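Local coordinates for protein diphosphomevalonate decarboxylase, putative (Trypanosoma brucei, PDB 2HKE) that probably catalyses the ATP-dependent decarboxylation of (R)-5-diphosphomevalonate to isopentenyl diphosphate, a precursor of isoprenoids and sterols, at residues K18-R23 with E253-T258; A110-S115 with V185-L190. The protein carries 1 engineered substitution. All blocks are in the same frame, centred on the assembly; numbering follows the deposited sequence.

Contact 1: residues K18-R23 with E253-T258; sequences KYWGKR and EICATT. With SO4 (sulfate ion), chain C.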
loop_
_atom_site.group_PDB
_atom_site.type_symbol
_atom_site.label_atom_id
_atom_site.label_comp_id
_atom_site.label_asym_id
_atom_site.label_seq_id
_atom_site.Cartn_x
_atom_site.Cartn_y
_atom_site.Cartn_z
ATOM N N LYS A 18 -6.198 8.130 3.995
ATOM C CA LYS A 18 -6.847 6.989 3.366
ATOM C C LYS A 18 -7.704 7.196 2.116
ATOM O O LYS A 18 -8.496 8.124 2.041
ATOM C CB LYS A 18 -7.696 6.299 4.412
ATOM C CG LYS A 18 -6.936 5.930 5.708
ATOM C CD LYS A 18 -5.876 4.892 5.405
ATOM C CE LYS A 18 -5.211 4.346 6.664
ATOM N NZ LYS A 18 -4.157 3.280 6.350
ATOM N N TYR A 19 -7.573 6.252 1.184
ATOM C CA TYR A 19 -8.501 6.078 0.091
ATOM C C TYR A 19 -9.638 5.162 0.605
ATOM O O TYR A 19 -9.397 4.044 0.972
ATOM C CB TYR A 19 -7.773 5.424 -1.076
ATOM C CG TYR A 19 -8.614 4.741 -2.152
ATOM C CD1 TYR A 19 -9.710 5.384 -2.718
ATOM C CD2 TYR A 19 -8.263 3.479 -2.641
ATOM C CE1 TYR A 19 -10.463 4.761 -3.701
ATOM C CE2 TYR A 19 -8.981 2.864 -3.644
ATOM C CZ TYR A 19 -10.084 3.481 -4.147
ATOM O OH TYR A 19 -10.777 2.880 -5.148
ATOM N N TRP A 20 -10.883 5.657 0.630
ATOM C CA TRP A 20 -12.007 4.848 1.000
ATOM C C TRP A 20 -13.235 5.502 0.411
ATOM O O TRP A 20 -13.798 6.394 0.993
ATOM C CB TRP A 20 -12.115 4.692 2.515
ATOM C CG TRP A 20 -13.032 3.580 2.940
ATOM C CD1 TRP A 20 -14.241 3.701 3.552
ATOM C CD2 TRP A 20 -12.744 2.206 2.876
ATOM N NE1 TRP A 20 -14.773 2.449 3.816
ATOM C CE2 TRP A 20 -13.853 1.515 3.417
ATOM C CE3 TRP A 20 -11.668 1.461 2.379
ATOM C CZ2 TRP A 20 -13.907 0.136 3.463
ATOM C CZ3 TRP A 20 -11.754 0.068 2.417
ATOM C CH2 TRP A 20 -12.870 -0.564 2.952
ATOM N N GLY A 21 -13.579 5.077 -0.799
ATOM C CA GLY A 21 -14.718 5.554 -1.533
ATOM C C GLY A 21 -14.417 6.056 -2.936
ATOM O O GLY A 21 -13.508 6.898 -3.131
ATOM N N LYS A 22 -15.210 5.587 -3.897
ATOM C CA LYS A 22 -15.234 6.135 -5.240
ATOM C C LYS A 22 -16.423 7.088 -5.429
ATOM O O LYS A 22 -17.560 6.766 -5.034
ATOM C CB LYS A 22 -15.291 5.020 -6.275
ATOM C CG LYS A 22 -14.096 4.050 -6.192
ATOM C CD LYS A 22 -14.313 2.842 -7.063
ATOM C CE LYS A 22 -13.243 1.742 -7.001
ATOM N NZ LYS A 22 -13.126 1.164 -5.677
ATOM N N ARG A 23 -16.155 8.233 -6.035
ATOM C CA ARG A 23 -17.187 9.222 -6.286
ATOM C C ARG A 23 -18.125 8.878 -7.442
ATOM O O ARG A 23 -17.903 7.928 -8.208
ATOM C CB ARG A 23 -16.553 10.599 -6.464
ATOM C CG ARG A 23 -15.737 10.781 -7.724
ATOM C CD ARG A 23 -15.285 12.232 -7.868
ATOM N NE ARG A 23 -14.665 12.553 -9.153
ATOM C CZ ARG A 23 -13.350 12.601 -9.385
ATOM N NH1 ARG A 23 -12.485 12.232 -8.461
ATOM N NH2 ARG A 23 -12.894 12.948 -10.580
ATOM N N GLU A 253 -13.563 3.628 12.369
ATOM C CA GLU A 253 -14.870 4.119 12.820
ATOM C C GLU A 253 -15.850 4.160 11.669
ATOM O O GLU A 253 -17.061 3.856 11.854
ATOM C CB GLU A 253 -14.755 5.468 13.514
ATOM C CG GLU A 253 -16.048 5.832 14.252
ATOM C CD GLU A 253 -16.046 7.234 14.884
ATOM O OE1 GLU A 253 -15.014 7.945 14.801
ATOM O OE2 GLU A 253 -17.116 7.632 15.434
ATOM N N ILE A 254 -15.372 4.553 10.492
ATOM C CA ILE A 254 -16.205 4.495 9.290
ATOM C C ILE A 254 -16.716 3.096 9.041
ATOM O O ILE A 254 -17.910 2.894 8.803
ATOM C CB ILE A 254 -15.463 5.038 8.062
ATOM C CG1 ILE A 254 -15.349 6.563 8.184
ATOM C CG2 ILE A 254 -16.249 4.697 6.798
ATOM C CD1 ILE A 254 -14.280 7.191 7.330
ATOM N N CYS A 255 -15.824 2.124 9.099
ATOM C CA CYS A 255 -16.203 0.735 8.906
ATOM C C CYS A 255 -17.226 0.304 9.975
ATOM O O CYS A 255 -18.181 -0.399 9.681
ATOM C CB CYS A 255 -14.973 -0.137 8.900
ATOM S SG CYS A 255 -14.086 0.036 7.296
ATOM N N ALA A 256 -17.002 0.712 11.219
ATOM C CA ALA A 256 -17.873 0.288 12.325
ATOM C C ALA A 256 -19.280 0.888 12.213
ATOM O O ALA A 256 -20.204 0.313 12.743
ATOM C CB ALA A 256 -17.249 0.695 13.682
ATOM N N THR A 257 -19.420 2.029 11.557
ATOM C CA THR A 257 -20.686 2.736 11.371
ATOM C C THR A 257 -21.284 2.558 9.958
ATOM O O THR A 257 -22.242 3.247 9.562
ATOM C CB THR A 257 -20.498 4.200 11.635
ATOM O OG1 THR A 257 -19.555 4.733 10.716
ATOM C CG2 THR A 257 -20.006 4.471 13.082
ATOM N N THR A 258 -20.694 1.640 9.208
ATOM C CA THR A 258 -21.239 1.193 7.934
ATOM C C THR A 258 -22.348 0.201 8.248
ATOM O O THR A 258 -22.316 -0.477 9.279
ATOM C CB THR A 258 -20.113 0.563 7.067
ATOM O OG1 THR A 258 -19.143 1.581 6.783
ATOM C CG2 THR A 258 -20.629 -0.008 5.716
HETATM S S SO4 C . -10.056 -0.592 -5.751
HETATM O O1 SO4 C . -11.484 -0.812 -5.866
HETATM O O2 SO4 C . -9.662 -0.641 -4.362
HETATM O O3 SO4 C . -9.327 -1.630 -6.471
HETATM O O4 SO4 C . -9.717 0.734 -6.274
#
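Trp20, in the loop between strands 5-15 and 36-40, lies against Ile254 and Cys255 at the C-terminal end of helix 237-256, a meeting of the N-terminal and C-terminal halves of the enzyme beside an anion site. The indole reaches the helix because its CG stands anti to the backbone N (chi1 -165°). Its two ends then have different partners: at the pyrrole end, CD1 is 3.9 Å from Ile254 CG2, and at the benzene end, CZ2 is 3.8 Å from Cys255 SG. Neither partner sits squarely over the ring. The cysteine sulfur lies 4.6 Å from the centroid of the six-membered ring of Trp20 and 43° off its normal, an oblique sulfur-aromatic contact. The buried indole N-H is satisfied by Ser206, whose hydroxyl is also hydrogen-bonded to Thr258 OG1, so one serine ties both segments together. Thr258 in turn donates to the end of the helix, OG1 to Ile254 O at 2.7 Å, approaching from above the carbonyl plane.

The flanking Tyr19 and Lys22 turn to a sulfate, probably from the crystallisation liquor. Tyr19 OH donates to sulfate O4 at 2.6 Å, the oxygen lying in the plane of the phenol ring at its edge. A bend at the end of the lysine chain (chi4 62°) lets Lys22 NZ reach both sulfate O1 at 2.6 Å and Tyr19 OH at 3.0 Å, and that second bond would be expected to make the phenol a stronger donor. Arg77, Ser144, Thr200 and the backbone N-H of Gly145 are hydrogen-bonded to the same sulfate. This mix of basic, hydroxyl and backbone N-H groups suits a phosphate-like anion and is consistent with the diphosphate pocket of mevalonate diphosphate decarboxylases.

Contact 2: residues A110-S115 with V185-L190; sequences AGMASS and VMCAVL
Met112 and Ala110, in the loop leading into helix 114-130, press against Val189 and Cys187 of strand 183-189. The methionine makes the longer reach. From CB, the chain leaves the loop with CG beside the backbone N, then folds at both later torsions (chi2 -50°, chi3 -79°), so that a compact hook and not an extended arm approaches the strand. CG carries the sulfur to Val189, where SD is 4.0 Å from CG2. The terminal methyl turns to Cys187, two residues back along the strand and pointing to the same loop, with CE 3.9 Å from its SG. Sulfur and methyl of one side chain thus cover two residues that alternate along the strand.

The other branch of Val189 serves the alanine. With CG1 anti to the backbone N and CG2 beside it, the valine is forked across the loop: CG1 meets Ala110 CB at 3.8 Å and also approaches the carbonyl, 3.5 Å from Ala110 O. That carbonyl oxygen has a polar partner in the amide N-H of Asn297, while the oxygen of the same side-chain amide accepts from Leu190 N; a single asparagine therefore bridges Ala110 and Leu190. The sequence AGMASS resembles part of the GHMP-kinase phosphate-binding motif, whose loop in relatives wraps the nucleotide phosphates. Around the contact, strand 358-363 supplies Met358 to Ala110 and Val189 and Leu360 to Met112, and Phe299 of strand 298-303 touches Met112 and Cys187, leaving the loop seated on three adjoining strands of the C-terminal sheet.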
loop_
_atom_site.group_PDB
_atom_site.type_symbol
_atom_site.label_atom_id
_atom_site.label_comp_id
_atom_site.label_asym_id
_atom_site.label_seq_id
_atom_site.Cartn_x
_atom_site.Cartn_y
_atom_site.Cartn_z
ATOM N N ALA A 110 -0.410 -13.487 4.617
ATOM C CA ALA A 110 -0.022 -12.328 5.390
ATOM C C ALA A 110 -0.959 -11.123 5.103
ATOM O O ALA A 110 -1.036 -10.159 5.892
ATOM C CB ALA A 110 1.441 -11.994 5.112
ATOM N N GLY A 111 -1.704 -11.190 4.000
ATOM C CA GLY A 111 -2.693 -10.153 3.680
ATOM C C GLY A 111 -2.068 -8.825 3.286
ATOM O O GLY A 111 -2.685 -7.781 3.480
ATOM N N MET A 112 -0.842 -8.859 2.732
ATOM C CA MET A 112 -0.193 -7.649 2.234
ATOM C C MET A 112 -0.935 -7.162 0.994
ATOM O O MET A 112 -1.514 -7.972 0.239
ATOM C CB MET A 112 1.271 -7.909 1.891
ATOM C CG MET A 112 2.106 -8.513 3.020
ATOM S SD MET A 112 1.927 -7.612 4.521
ATOM C CE MET A 112 3.039 -6.209 4.201
ATOM N N ALA A 113 -0.875 -5.855 0.749
ATOM C CA ALA A 113 -1.671 -5.212 -0.302
ATOM C C ALA A 113 -0.985 -5.411 -1.636
ATOM O O ALA A 113 -0.602 -4.433 -2.308
ATOM C CB ALA A 113 -1.829 -3.716 -0.010
ATOM N N SER A 114 -0.818 -6.678 -2.014
ATOM C CA SER A 114 -0.003 -7.008 -3.161
ATOM C C SER A 114 -0.735 -6.745 -4.484
ATOM O O SER A 114 -0.129 -6.770 -5.555
ATOM C CB SER A 114 0.500 -8.457 -3.058
ATOM O OG SER A 114 -0.574 -9.382 -3.034
ATOM N N SER A 115 -2.034 -6.481 -4.428
ATOM C CA SER A 115 -2.742 -6.050 -5.649
ATOM C C SER A 115 -2.269 -4.671 -6.116
ATOM O O SER A 115 -2.130 -4.418 -7.323
ATOM C CB SER A 115 -4.260 -6.054 -5.427
ATOM O OG SER A 115 -4.642 -4.809 -4.872
ATOM N N VAL A 185 9.391 2.456 8.007
ATOM C CA VAL A 185 8.067 1.828 8.029
ATOM C C VAL A 185 8.210 0.384 8.487
ATOM O O VAL A 185 9.138 -0.330 8.048
ATOM C CB VAL A 185 7.447 1.798 6.630
ATOM C CG1 VAL A 185 6.036 1.148 6.667
ATOM C CG2 VAL A 185 7.393 3.208 6.043
ATOM N N MET A 186 7.301 -0.066 9.343
ATOM C CA MET A 186 7.241 -1.495 9.645
ATOM C C MET A 186 5.857 -1.999 9.420
ATOM O O MET A 186 4.919 -1.229 9.309
ATOM C CB MET A 186 7.745 -1.778 11.049
ATOM C CG MET A 186 9.208 -1.406 11.320
ATOM S SD MET A 186 9.749 -1.879 12.975
ATOM C CE MET A 186 8.964 -0.682 14.063
ATOM N N CYS A 187 5.724 -3.305 9.261
ATOM C CA CYS A 187 4.409 -3.928 9.244
ATOM C C CYS A 187 4.465 -5.140 10.203
ATOM O O CYS A 187 5.212 -6.081 9.974
ATOM C CB CYS A 187 4.028 -4.339 7.873
ATOM S SG CYS A 187 2.341 -4.986 7.813
ATOM N N ALA A 188 3.694 -5.058 11.275
ATOM C CA ALA A 188 3.469 -6.173 12.178
ATOM C C ALA A 188 2.254 -6.951 11.654
ATOM O O ALA A 188 1.088 -6.493 11.738
ATOM C CB ALA A 188 3.272 -5.679 13.610
ATOM N N VAL A 189 2.550 -8.057 10.986
ATOM C CA VAL A 189 1.544 -8.901 10.425
ATOM C C VAL A 189 0.817 -9.705 11.486
ATOM O O VAL A 189 1.440 -10.408 12.273
ATOM C CB VAL A 189 2.129 -9.771 9.289
ATOM C CG1 VAL A 189 1.083 -10.624 8.660
ATOM C CG2 VAL A 189 2.790 -8.834 8.279
ATOM N N LEU A 190 -0.511 -9.574 11.471
ATOM C CA LEU A 190 -1.408 -10.219 12.402
ATOM C C LEU A 190 -2.387 -11.145 11.683
ATOM O O LEU A 190 -2.674 -10.969 10.495
ATOM C CB LEU A 190 -2.144 -9.174 13.241
ATOM C CG LEU A 190 -1.264 -8.215 14.047
ATOM C CD1 LEU A 190 -2.021 -6.970 14.534
ATOM C CD2 LEU A 190 -0.601 -8.984 15.192
#

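Overall arrangement
Both contacts join the N-terminal family region to the C-terminal one, and they do so at separate places: their centres are 20 Å apart and their nearest atoms about 9 Å, without touching. Along the chain the order is 18-23, 110-115, 185-190, 253-258, so contact 2 is nested inside the loop closed by contact 1. Contact 2 lies nearer the middle of the molecule, on the central strand of the five-stranded C-terminal sheet; contact 1 lies farther out, at the end of helix 237-256. Together they connect two loops of the N-terminal half, one at an anion site and one resembling a nucleotide-phosphate loop, to the C-terminal half, consistent with an interdomain active-site cleft.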